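Local structure of bacterial transferase hexapeptide (Three repeats) family protein (Acinetobacter baumannii, 4M9C) at residues S73-R76 against E77-S81; T98-L101 against D102-I106. The protein probably transfers an acetyl group to a UDP-linked amino sugar in the biosynthesis of UDP-N,N'-diacetylbacillosamine. One frame throughout, in Å; residues are numbered along the deposited sequence.

In the fold
From the N terminus the chain first builds a Rossmann-like domain, and contact 1 lies late in it, on the first two turns of helix 73-85, which links strand 63-68 to strand 89-90 in a beta-alpha-beta unit. The chain then passes into the left-handed beta-helix, where contact 2 turns the corner between strands 99-100 and 104-106, each at the edge of its parallel sheet. Contact 1 spans successive turns of one helix and contact 2 a single corner; both are local, without nesting or crossing, and the centres of contacts 1 and 2 lie about 25 Å apart. Contact 1 also ties the two domains together, since Ser73 and Arg76, and more weakly Glu77, bond to residues of the beta-helix beyond contact 2.

Contact 1: residues S73-R76 against E77-S81; sequences SVVR and EKLVS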
loop_
_atom_site.group_PDB
_atom_site.type_symbol
_atom_site.label_atom_id
_atom_site.label_comp_id
_atom_site.label_asym_id
_atom_site.label_seq_id
_atom_site.Cartn_x
_atom_site.Cartn_y
_atom_site.Cartn_z
ATOM N N SER A 73 -0.939 -22.498 6.759
ATOM C CA SER A 73 -0.611 -22.489 8.185
ATOM C C SER A 73 -0.642 -23.869 8.841
ATOM O O SER A 73 0.042 -24.103 9.835
ATOM C CB SER A 73 -1.492 -21.502 8.956
ATOM O OG SER A 73 -2.779 -22.028 9.214
ATOM N N VAL A 74 -1.446 -24.772 8.292
ATOM C CA VAL A 74 -1.506 -26.134 8.806
ATOM C C VAL A 74 -0.171 -26.812 8.538
ATOM O O VAL A 74 0.388 -27.473 9.403
ATOM C CB VAL A 74 -2.655 -26.938 8.148
ATOM C CG1 VAL A 74 -2.423 -28.439 8.302
ATOM C CG2 VAL A 74 -3.987 -26.529 8.735
ATOM N N VAL A 75 0.339 -26.636 7.328
ATOM C CA VAL A 75 1.640 -27.183 6.969
ATOM C C VAL A 75 2.730 -26.513 7.815
ATOM O O VAL A 75 3.657 -27.173 8.306
ATOM C CB VAL A 75 1.923 -26.959 5.465
ATOM C CG1 VAL A 75 3.399 -27.236 5.137
ATOM C CG2 VAL A 75 0.991 -27.811 4.609
ATOM N N ARG A 76 2.605 -25.198 7.988
ATOM C CA ARG A 76 3.600 -24.417 8.720
ATOM C C ARG A 76 3.749 -24.934 10.146
ATOM O O ARG A 76 4.863 -25.065 10.640
ATOM C CB ARG A 76 3.258 -22.904 8.705
ATOM C CG ARG A 76 4.291 -22.023 9.439
ATOM C CD ARG A 76 4.326 -20.578 8.891
ATOM N NE ARG A 76 3.235 -19.715 9.374
ATOM C CZ ARG A 76 2.139 -19.418 8.680
ATOM N NH1 ARG A 76 1.219 -18.603 9.189
ATOM N NH2 ARG A 76 1.953 -19.931 7.473
ATOM N N GLU A 77 2.631 -25.235 10.804
ATOM C CA GLU A 77 2.681 -25.770 12.167
ATOM C C GLU A 77 3.350 -27.142 12.255
ATOM O O GLU A 77 4.114 -27.409 13.187
ATOM C CB GLU A 77 1.284 -25.860 12.786
ATOM C CG GLU A 77 1.299 -26.380 14.224
ATOM C CD GLU A 77 -0.075 -26.341 14.878
ATOM O OE1 GLU A 77 -0.151 -26.175 16.114
ATOM O OE2 GLU A 77 -1.083 -26.477 14.154
ATOM N N LYS A 78 3.042 -28.023 11.305
ATOM C CA LYS A 78 3.675 -29.336 11.291
ATOM C C LYS A 78 5.180 -29.185 11.057
ATOM O O LYS A 78 5.982 -29.882 11.682
ATOM C CB LYS A 78 3.037 -30.254 10.237
ATOM C CG LYS A 78 1.542 -30.527 10.462
ATOM C CD LYS A 78 1.277 -30.971 11.895
ATOM C CE LYS A 78 -0.132 -31.546 12.083
ATOM N NZ LYS A 78 -1.205 -30.508 12.151
ATOM N N LEU A 79 5.563 -28.260 10.177
ATOM C CA LEU A 79 6.979 -28.024 9.901
ATOM C C LEU A 79 7.729 -27.524 11.128
ATOM O O LEU A 79 8.852 -27.949 11.395
ATOM C CB LEU A 79 7.165 -27.057 8.735
ATOM C CG LEU A 79 6.742 -27.650 7.393
ATOM C CD1 LEU A 79 6.953 -26.652 6.274
ATOM C CD2 LEU A 79 7.501 -28.945 7.122
ATOM N N VAL A 80 7.108 -26.624 11.876
ATOM C CA VAL A 80 7.702 -26.142 13.115
ATOM C C VAL A 80 7.943 -27.310 14.075
ATOM O O VAL A 80 9.016 -27.420 14.663
ATOM C CB VAL A 80 6.826 -25.071 13.798
ATOM C CG1 VAL A 80 7.301 -24.825 15.210
ATOM C CG2 VAL A 80 6.851 -23.766 12.999
ATOM N N SER A 81 6.944 -28.180 14.227
ATOM C CA SER A 81 7.079 -29.348 15.107
ATOM C C SER A 81 8.239 -30.234 14.653
ATOM O O SER A 81 9.020 -30.730 15.468
ATOM C CB SER A 81 5.777 -30.149 15.158
ATOM O OG SER A 81 4.750 -29.411 15.797
HETATM O O HOH W 1 -1.960 -27.650 11.898
#
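Four successive i to i+4 bonds join residues 73-76 to 77-81 in the opening turns of an alpha-helix, Glu77 N to Ser73 O (3.0 Å), Leu79 N to Val75 O (2.9 Å) and Val80 N to Arg76 O (3.0 Å) being firm and the one from Lys78 N to Val74 O weak. On one flank Val75 and Leu79 run side by side in the same direction, CG1 of Val75 meeting CD1 of Leu79 at 3.8 Å. Val75 CG1 reaches it by lying beside its own carbonyl carbon (chi1 167°), on the side of the following turn. Val80 rests its CG2 on the carbonyl oxygen of Arg76, 3.3 Å away, and packs on Ile68, Phe127 and Tyr145, away from solvent. Another flank is polar. A water gives a proton to Glu77 OE2 at 2.7 Å and is held more weakly by Lys78 NZ, 3.0 Å away, and by Val74 O; Lys78 curls back to it through bends at chi2 and chi4. Arg76 bends at chi3 (79°), carrying its guanidinium to Ile70 O, Phe127 O and Thr147 OG1. Ser73 OG bonds His163 ND1, while NE2 of that ring bonds Glu77 OE2 weakly. The buried guanidinium thus has its three nitrogens bonded to neutral oxygens, and the bridging water and His163 together probably ease the charge of the Glu77 carboxylate.

Contact 2: residues T98-L101 against D102-I106; sequences TVIL and DEVEI
Ile100 and Val104 meet across the corner with their side chains at about a right angle, the CG2 methyl of Ile100 set against the branch point of Val104. That methyl lies 3.8 Å from Val104 CB and 3.9 Å from Val104 CG2, with CG1 only slightly farther, so it sits against the fork of the valine, touching CB and CG2 about equally. The isoleucine divides its branches between two partners: CG2 stands anti to the backbone nitrogen, beside the carbonyl carbon and hence on the side of the coming turn, whereas CG1 (chi1 -60°) carries CD1 toward Ile106. There the two CD1 methyls, of Ile100 and Ile106, approach more loosely, at 4.4 Å. Leu118 in the next coil touches both isoleucines, and Ile122 packs on Val104.

Leu101 turns its side chain off in another direction, against Ser120 of the same chain and Glu16 of a second subunit, while its carbonyl faces into the bend. A water spans the corner, donating to Leu101 O at 2.6 Å and accepting from Val104 N at 3.0 Å, so both backbone groups are satisfied although they do not bond each other. Glu103, with positive phi and psi (56° and 47°), helps swing the chain round. Asp102 N is held by Ser120 OG, and backbone bonds to Leu118, Asn121 and Ile122 tie the corner to the coil stacked on it. Aliphatic side chains turned inward from successive short strands, three to a coil, with parallel coils stacked upon one another, belong to the left-handed beta-helix of hexapeptide-repeat acetyltransferases, here at its first coil.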
loop_
_atom_site.group_PDB
_atom_site.type_symbol
_atom_site.label_atom_id
_atom_site.label_comp_id
_atom_site.label_asym_id
_atom_site.label_seq_id
_atom_site.Cartn_x
_atom_site.Cartn_y
_atom_site.Cartn_z
ATOM N N THR A 98 9.524 -2.141 6.106
ATOM C CA THR A 98 8.491 -2.492 7.087
ATOM C C THR A 98 8.450 -1.443 8.194
ATOM O O THR A 98 9.495 -0.983 8.660
ATOM C CB THR A 98 8.752 -3.878 7.726
ATOM O OG1 THR A 98 8.545 -4.913 6.752
ATOM C CG2 THR A 98 7.818 -4.128 8.916
ATOM N N VAL A 99 7.246 -1.067 8.606
ATOM C CA VAL A 99 7.064 -0.119 9.698
ATOM C C VAL A 99 6.416 -0.815 10.894
ATOM O O VAL A 99 5.398 -1.503 10.744
ATOM C CB VAL A 99 6.168 1.063 9.258
ATOM C CG1 VAL A 99 5.782 1.939 10.460
ATOM C CG2 VAL A 99 6.867 1.885 8.183
ATOM N N ILE A 100 7.015 -0.649 12.069
ATOM C CA ILE A 100 6.452 -1.137 13.328
ATOM C C ILE A 100 6.517 0.010 14.345
ATOM O O ILE A 100 7.585 0.586 14.543
ATOM C CB ILE A 100 7.259 -2.338 13.877
ATOM C CG1 ILE A 100 7.257 -3.503 12.877
ATOM C CG2 ILE A 100 6.711 -2.784 15.239
ATOM C CD1 ILE A 100 8.320 -4.563 13.184
ATOM N N LEU A 101 5.383 0.352 14.963
ATOM C CA LEU A 101 5.329 1.465 15.910
ATOM C C LEU A 101 5.486 1.027 17.384
ATOM O O LEU A 101 6.377 0.233 17.706
ATOM C CB LEU A 101 4.064 2.305 15.685
ATOM C CG LEU A 101 3.958 2.918 14.275
ATOM C CD1 LEU A 101 2.742 3.838 14.139
ATOM C CD2 LEU A 101 5.242 3.674 13.906
ATOM N N ASP A 102 4.630 1.532 18.269
ATOM C CA ASP A 102 4.822 1.362 19.718
ATOM C C ASP A 102 4.205 0.091 20.299
ATOM O O ASP A 102 3.108 -0.289 19.926
ATOM C CB ASP A 102 4.209 2.542 20.476
ATOM C CG ASP A 102 5.159 3.723 20.607
ATOM O OD1 ASP A 102 6.358 3.580 20.275
ATOM O OD2 ASP A 102 4.688 4.795 21.053
ATOM N N GLU A 103 4.901 -0.531 21.244
ATOM C CA GLU A 103 4.304 -1.593 22.052
ATOM C C GLU A 103 3.739 -2.717 21.184
ATOM O O GLU A 103 2.609 -3.169 21.389
ATOM C CB GLU A 103 3.199 -1.027 22.951
ATOM C CG GLU A 103 3.662 0.061 23.922
ATOM C CD GLU A 103 4.572 -0.466 25.026
ATOM O OE1 GLU A 103 4.584 -1.695 25.268
ATOM O OE2 GLU A 103 5.275 0.357 25.653
ATOM N N VAL A 104 4.526 -3.159 20.216
ATOM C CA VAL A 104 4.137 -4.293 19.397
ATOM C C VAL A 104 4.925 -5.500 19.853
ATOM O O VAL A 104 6.155 -5.514 19.805
ATOM C CB VAL A 104 4.367 -4.038 17.908
ATOM C CG1 VAL A 104 3.965 -5.274 17.098
ATOM C CG2 VAL A 104 3.564 -2.817 17.458
ATOM N N GLU A 105 4.199 -6.501 20.331
ATOM C CA GLU A 105 4.793 -7.721 20.848
ATOM C C GLU A 105 4.533 -8.845 19.839
ATOM O O GLU A 105 3.387 -9.082 19.447
ATOM C CB GLU A 105 4.172 -8.027 22.210
ATOM C CG GLU A 105 4.636 -9.297 22.882
ATOM C CD GLU A 105 3.665 -9.745 23.972
ATOM O OE1 GLU A 105 3.240 -10.925 23.950
ATOM O OE2 GLU A 105 3.317 -8.909 24.841
ATOM N N ILE A 106 5.595 -9.522 19.409
ATOM C CA ILE A 106 5.518 -10.482 18.312
ATOM C C ILE A 106 6.222 -11.784 18.685
ATOM O O ILE A 106 7.384 -11.757 19.094
ATOM C CB ILE A 106 6.233 -9.931 17.052
ATOM C CG1 ILE A 106 5.712 -8.541 16.685
ATOM C CG2 ILE A 106 6.070 -10.892 15.878
ATOM C CD1 ILE A 106 6.558 -7.828 15.627
HETATM O O HOH W 2 7.038 -1.783 19.254
#